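Local atomic coordinates of tRNA-5-methyluridine(54) 2-sulfurtransferase (Pyrococcus horikoshii, PDB entry 3VRH), a protein that catalyses the ATP-dependent 2-thiolation of 5-methyluridine at position 54 in the T loop of tRNA, a modification that stabilises tRNAs at high temperature. Residues 26-37 and 196-207. Residues are numbered along the deposited sequence; the frame is centred on the assembly and turned at random.
Sequences FKEYFERKVSRT and LYEVTEREVVAY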
loop_
_atom_site.group_PDB
_atom_site.type_symbol
_atom_site.label_atom_id
_atom_site.label_comp_id
_atom_site.label_asym_id
_atom_site.label_seq_id
_atom_site.Cartn_x
_atom_site.Cartn_y
_atom_site.Cartn_z
ATOM N N PHE A 26 -26.654 -13.986 13.587
ATOM C CA PHE A 26 -25.759 -13.315 12.652
ATOM C C PHE A 26 -26.423 -12.070 12.059
ATOM O O PHE A 26 -25.804 -11.003 11.988
ATOM C CB PHE A 26 -25.324 -14.243 11.517
ATOM C CG PHE A 26 -24.641 -13.521 10.399
ATOM C CD1 PHE A 26 -23.395 -12.927 10.597
ATOM C CD2 PHE A 26 -25.249 -13.402 9.159
ATOM C CE1 PHE A 26 -22.764 -12.245 9.570
ATOM C CE2 PHE A 26 -24.625 -12.719 8.125
ATOM C CZ PHE A 26 -23.381 -12.137 8.329
ATOM N N LYS A 27 -27.678 -12.223 11.621
ATOM C CA LYS A 27 -28.451 -11.107 11.070
ATOM C C LYS A 27 -28.444 -9.954 12.057
ATOM O O LYS A 27 -28.147 -8.808 11.702
ATOM C CB LYS A 27 -29.888 -11.546 10.759
ATOM C CG LYS A 27 -30.005 -12.253 9.409
ATOM C CD LYS A 27 -31.251 -13.143 9.276
ATOM C CE LYS A 27 -32.547 -12.406 9.535
ATOM N NZ LYS A 27 -33.736 -13.231 9.101
ATOM N N GLU A 28 -28.743 -10.288 13.310
ATOM C CA GLU A 28 -28.761 -9.321 14.404
ATOM C C GLU A 28 -27.402 -8.658 14.610
ATOM O O GLU A 28 -27.310 -7.430 14.713
ATOM C CB GLU A 28 -29.231 -10.008 15.691
ATOM C CG GLU A 28 -29.179 -9.118 16.918
ATOM C CD GLU A 28 -29.875 -9.728 18.142
ATOM O OE1 GLU A 28 -30.168 -10.946 18.144
ATOM O OE2 GLU A 28 -30.129 -8.973 19.108
ATOM N N TYR A 29 -26.344 -9.464 14.660
ATOM C CA TYR A 29 -24.992 -8.911 14.753
ATOM C C TYR A 29 -24.717 -7.937 13.600
ATOM O O TYR A 29 -24.180 -6.837 13.801
ATOM C CB TYR A 29 -23.958 -10.043 14.792
ATOM C CG TYR A 29 -22.581 -9.686 14.273
ATOM C CD1 TYR A 29 -22.277 -9.827 12.922
ATOM C CD2 TYR A 29 -21.581 -9.228 15.130
ATOM C CE1 TYR A 29 -21.030 -9.504 12.430
ATOM C CE2 TYR A 29 -20.312 -8.904 14.651
ATOM C CZ TYR A 29 -20.044 -9.049 13.294
ATOM O OH TYR A 29 -18.809 -8.736 12.770
ATOM N N PHE A 30 -25.121 -8.317 12.395
ATOM C CA PHE A 30 -24.791 -7.510 11.219
ATOM C C PHE A 30 -25.537 -6.182 11.276
ATOM O O PHE A 30 -24.964 -5.110 11.036
ATOM C CB PHE A 30 -25.148 -8.280 9.948
ATOM C CG PHE A 30 -24.686 -7.626 8.669
ATOM C CD1 PHE A 30 -25.486 -6.708 8.016
ATOM C CD2 PHE A 30 -23.474 -7.993 8.075
ATOM C CE1 PHE A 30 -25.082 -6.130 6.824
ATOM C CE2 PHE A 30 -23.069 -7.406 6.881
ATOM C CZ PHE A 30 -23.885 -6.476 6.260
ATOM N N GLU A 31 -26.814 -6.266 11.612
ATOM C CA GLU A 31 -27.661 -5.089 11.702
ATOM C C GLU A 31 -27.196 -4.145 12.815
ATOM O O GLU A 31 -27.179 -2.919 12.648
ATOM C CB GLU A 31 -29.124 -5.524 11.907
ATOM C CG GLU A 31 -29.748 -6.208 10.679
ATOM C CD GLU A 31 -30.800 -7.266 11.046
ATOM O OE1 GLU A 31 -31.102 -8.137 10.200
ATOM O OE2 GLU A 31 -31.309 -7.236 12.183
ATOM N N ARG A 32 -26.804 -4.720 13.949
ATOM C CA ARG A 32 -26.245 -3.917 15.038
ATOM C C ARG A 32 -24.950 -3.220 14.637
ATOM O O ARG A 32 -24.776 -2.031 14.898
ATOM C CB ARG A 32 -25.976 -4.783 16.263
ATOM C CG ARG A 32 -27.220 -5.242 16.969
ATOM C CD ARG A 32 -26.885 -6.269 18.043
ATOM N NE ARG A 32 -28.066 -6.655 18.807
ATOM C CZ ARG A 32 -28.540 -5.969 19.840
ATOM N NH1 ARG A 32 -27.927 -4.858 20.240
ATOM N NH2 ARG A 32 -29.624 -6.393 20.476
ATOM N N LYS A 33 -24.039 -3.962 14.013
ATOM C CA LYS A 33 -22.780 -3.369 13.558
ATOM C C LYS A 33 -23.026 -2.179 12.623
ATOM O O LYS A 33 -22.407 -1.127 12.755
ATOM C CB LYS A 33 -21.917 -4.411 12.858
ATOM C CG LYS A 33 -20.501 -3.930 12.550
ATOM C CD LYS A 33 -19.537 -5.115 12.461
ATOM C CE LYS A 33 -18.323 -4.945 13.388
ATOM N NZ LYS A 33 -17.390 -6.144 13.393
ATOM N N VAL A 34 -23.952 -2.342 11.685
ATOM C CA VAL A 34 -24.232 -1.265 10.746
ATOM C C VAL A 34 -24.812 -0.069 11.506
ATOM O O VAL A 34 -24.444 1.083 11.263
ATOM C CB VAL A 34 -25.198 -1.721 9.624
ATOM C CG1 VAL A 34 -25.617 -0.541 8.769
ATOM C CG2 VAL A 34 -24.531 -2.793 8.754
ATOM N N SER A 35 -25.715 -0.359 12.433
ATOM C CA SER A 35 -26.277 0.681 13.288
ATOM C C SER A 35 -25.185 1.404 14.098
ATOM O O SER A 35 -25.183 2.629 14.217
ATOM C CB SER A 35 -27.300 0.076 14.230
ATOM O OG SER A 35 -27.854 1.104 15.001
ATOM N N ARG A 36 -24.254 0.631 14.638
ATOM C CA ARG A 36 -23.098 1.193 15.346
ATOM C C ARG A 36 -22.274 2.115 14.456
ATOM O O ARG A 36 -21.825 3.172 14.897
ATOM C CB ARG A 36 -22.228 0.077 15.921
ATOM C CG ARG A 36 -22.911 -0.650 17.087
ATOM C CD ARG A 36 -22.301 -2.026 17.402
ATOM N NE ARG A 36 -23.075 -2.710 18.443
ATOM C CZ ARG A 36 -22.989 -4.009 18.726
ATOM N NH1 ARG A 36 -22.154 -4.788 18.044
ATOM N NH2 ARG A 36 -23.743 -4.531 19.690
ATOM N N THR A 37 -22.113 1.728 13.196
ATOM C CA THR A 37 -21.368 2.536 12.237
ATOM C C THR A 37 -22.043 3.855 11.935
ATOM O O THR A 37 -21.384 4.895 11.905
ATOM C CB THR A 37 -21.149 1.789 10.908
ATOM O OG1 THR A 37 -20.442 0.578 11.170
ATOM C CG2 THR A 37 -20.344 2.642 9.942
ATOM N N LEU A 196 -22.048 0.414 5.365
ATOM C CA LEU A 196 -21.428 -0.895 5.468
ATOM C C LEU A 196 -19.911 -0.778 5.664
ATOM O O LEU A 196 -19.182 -1.754 5.486
ATOM C CB LEU A 196 -21.716 -1.724 4.221
ATOM C CG LEU A 196 -23.184 -1.989 3.878
ATOM C CD1 LEU A 196 -23.260 -3.068 2.802
ATOM C CD2 LEU A 196 -24.009 -2.370 5.134
ATOM N N TYR A 197 -19.458 0.413 6.045
ATOM C CA TYR A 197 -18.029 0.680 6.235
ATOM C C TYR A 197 -17.268 -0.351 7.062
ATOM O O TYR A 197 -16.102 -0.610 6.789
ATOM C CB TYR A 197 -17.812 2.070 6.850
ATOM C CG TYR A 197 -16.448 2.670 6.552
ATOM C CD1 TYR A 197 -16.144 3.156 5.276
ATOM C CD2 TYR A 197 -15.475 2.778 7.549
ATOM C CE1 TYR A 197 -14.894 3.704 4.990
ATOM C CE2 TYR A 197 -14.229 3.340 7.282
ATOM C CZ TYR A 197 -13.937 3.804 5.998
ATOM O OH TYR A 197 -12.683 4.364 5.729
ATOM N N GLU A 198 -17.916 -0.938 8.065
ATOM C CA GLU A 198 -17.187 -1.774 9.020
ATOM C C GLU A 198 -17.508 -3.256 8.935
ATOM O O GLU A 198 -16.958 -4.062 9.708
ATOM C CB GLU A 198 -17.381 -1.275 10.460
ATOM C CG GLU A 198 -16.964 0.179 10.655
ATOM C CD GLU A 198 -17.020 0.604 12.110
ATOM O OE1 GLU A 198 -18.091 1.064 12.557
ATOM O OE2 GLU A 198 -15.992 0.467 12.808
ATOM N N VAL A 199 -18.398 -3.622 8.015
ATOM C CA VAL A 199 -18.665 -5.035 7.779
ATOM C C VAL A 199 -17.778 -5.515 6.625
ATOM O O VAL A 199 -17.412 -4.731 5.746
ATOM C CB VAL A 199 -20.154 -5.327 7.481
ATOM C CG1 VAL A 199 -21.006 -5.071 8.697
ATOM C CG2 VAL A 199 -20.635 -4.496 6.285
ATOM N N THR A 200 -17.430 -6.795 6.635
ATOM C CA THR A 200 -16.552 -7.344 5.616
ATOM C C THR A 200 -17.378 -7.822 4.425
ATOM O O THR A 200 -18.595 -7.991 4.527
ATOM C CB THR A 200 -15.734 -8.529 6.159
ATOM O OG1 THR A 200 -16.620 -9.618 6.440
ATOM C CG2 THR A 200 -14.959 -8.137 7.439
ATOM N N GLU A 201 -16.714 -8.037 3.297
ATOM C CA GLU A 201 -17.389 -8.502 2.102
ATOM C C GLU A 201 -17.977 -9.886 2.339
ATOM O O GLU A 201 -19.069 -10.208 1.876
ATOM C CB GLU A 201 -16.450 -8.502 0.888
ATOM C CG GLU A 201 -17.181 -8.921 -0.390
ATOM C CD GLU A 201 -16.503 -8.470 -1.662
ATOM O OE1 GLU A 201 -15.359 -7.967 -1.608
ATOM O OE2 GLU A 201 -17.129 -8.613 -2.725
ATOM N N ARG A 202 -17.241 -10.690 3.088
ATOM C CA ARG A 202 -17.683 -12.019 3.477
ATOM C C ARG A 202 -18.969 -11.956 4.331
ATOM O O ARG A 202 -19.895 -12.756 4.149
ATOM C CB ARG A 202 -16.534 -12.657 4.243
ATOM C CG ARG A 202 -16.799 -13.963 4.880
ATOM C CD ARG A 202 -15.698 -14.205 5.921
ATOM N NE ARG A 202 -15.993 -15.410 6.667
ATOM C CZ ARG A 202 -16.205 -15.457 7.978
ATOM N NH1 ARG A 202 -16.119 -14.356 8.709
ATOM N NH2 ARG A 202 -16.470 -16.625 8.554
ATOM N N GLU A 203 -19.039 -10.990 5.244
ATOM C CA GLU A 203 -20.261 -10.816 6.048
ATOM C C GLU A 203 -21.438 -10.341 5.182
ATOM O O GLU A 203 -22.564 -10.764 5.377
ATOM C CB GLU A 203 -20.007 -9.862 7.215
ATOM C CG GLU A 203 -19.062 -10.467 8.227
ATOM C CD GLU A 203 -18.624 -9.501 9.291
ATOM O OE1 GLU A 203 -18.562 -8.281 9.027
ATOM O OE2 GLU A 203 -18.325 -9.978 10.402
ATOM N N VAL A 204 -21.155 -9.480 4.207
ATOM C CA VAL A 204 -22.183 -9.034 3.275
ATOM C C VAL A 204 -22.753 -10.207 2.486
ATOM O O VAL A 204 -23.981 -10.392 2.437
ATOM C CB VAL A 204 -21.676 -7.941 2.326
ATOM C CG1 VAL A 204 -22.726 -7.615 1.279
ATOM C CG2 VAL A 204 -21.288 -6.688 3.116
ATOM N N VAL A 205 -21.873 -11.005 1.883
ATOM C CA VAL A 205 -22.319 -12.226 1.215
ATOM C C VAL A 205 -23.195 -13.076 2.138
ATOM O O VAL A 205 -24.307 -13.470 1.763
ATOM C CB VAL A 205 -21.142 -13.081 0.689
ATOM C CG1 VAL A 205 -21.645 -14.471 0.250
ATOM C CG2 VAL A 205 -20.452 -12.373 -0.470
ATOM N N ALA A 206 -22.720 -13.328 3.352
ATOM C CA ALA A 206 -23.490 -14.147 4.280
ATOM C C ALA A 206 -24.856 -13.531 4.641
ATOM O O ALA A 206 -25.849 -14.238 4.838
ATOM C CB ALA A 206 -22.667 -14.453 5.531
ATOM N N TYR A 207 -24.911 -12.210 4.716
ATOM C CA TYR A 207 -26.153 -11.566 5.091
ATOM C C TYR A 207 -27.192 -11.660 3.981
ATOM O O TYR A 207 -28.333 -12.033 4.234
ATOM C CB TYR A 207 -25.923 -10.113 5.489
ATOM C CG TYR A 207 -27.160 -9.472 6.065
ATOM C CD1 TYR A 207 -28.054 -8.792 5.251
ATOM C CD2 TYR A 207 -27.447 -9.570 7.418
ATOM C CE1 TYR A 207 -29.208 -8.207 5.776
ATOM C CE2 TYR A 207 -28.587 -8.992 7.954
ATOM C CZ TYR A 207 -29.464 -8.306 7.130
ATOM O OH TYR A 207 -30.603 -7.726 7.652
HETATM O O HOH W 1 -17.022 -6.458 10.595
HETATM O O HOH W 2 -20.733 -1.055 8.964
#
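Phe-30 and Tyr-207 form an offset stack where helix 23-40, whose first turn carries the zinc ligand His-25, packs against helix 201-211 of the PP-loop ATPase domain. The axes of 26-37 and 201-207 cross at -127°, and Tyr-207 enters as a knob among Phe-26, Lys-27, Phe-30 and Glu-31. The ring planes lie 21° apart, and Phe-30 CD1 sits over the Tyr-207 face, toward its rim. Tyr-207 CB lies over the centre of the Phe-30 ring, a CH-pi contact; Val-199 CG1 presses on the opposite face, 4.0 Å from the centroid, so Phe-30 is clamped flat between the two. Tyr-207 carries its ring anti to the backbone N (chi1 -172°), which takes the hydroxyl across to Glu-31. There OH donates to Glu-31 OE1 at 2.6 Å, the carboxylate turned nearly perpendicular to the ring and met on its anti side; Lys-69 of helix 58-69 bridges to the same oxygen. A phenylalanine in its place would probably keep the stack but leave Glu-31 OE1 without this donor. Phe-26 offers its ring edge to Glu-203 O and Tyr-207 N, and its CE2 lies 3.7 Å from Ala-206 CB. Toward the start of helix 201-211, Glu-203 works twice: with Thr-200 it forms a capping box, OE1 taking the Thr-200 N-H, while OE2 accepts from Tyr-29 OH at 2.7 Å on the syn side but well out of the carboxylate plane. Lys-33 NZ donates to that same hydroxyl. One water then ties the group together, accepting from Lys-33 NZ at 2.8 Å and donating to both Glu-198 O and Glu-203 OE1.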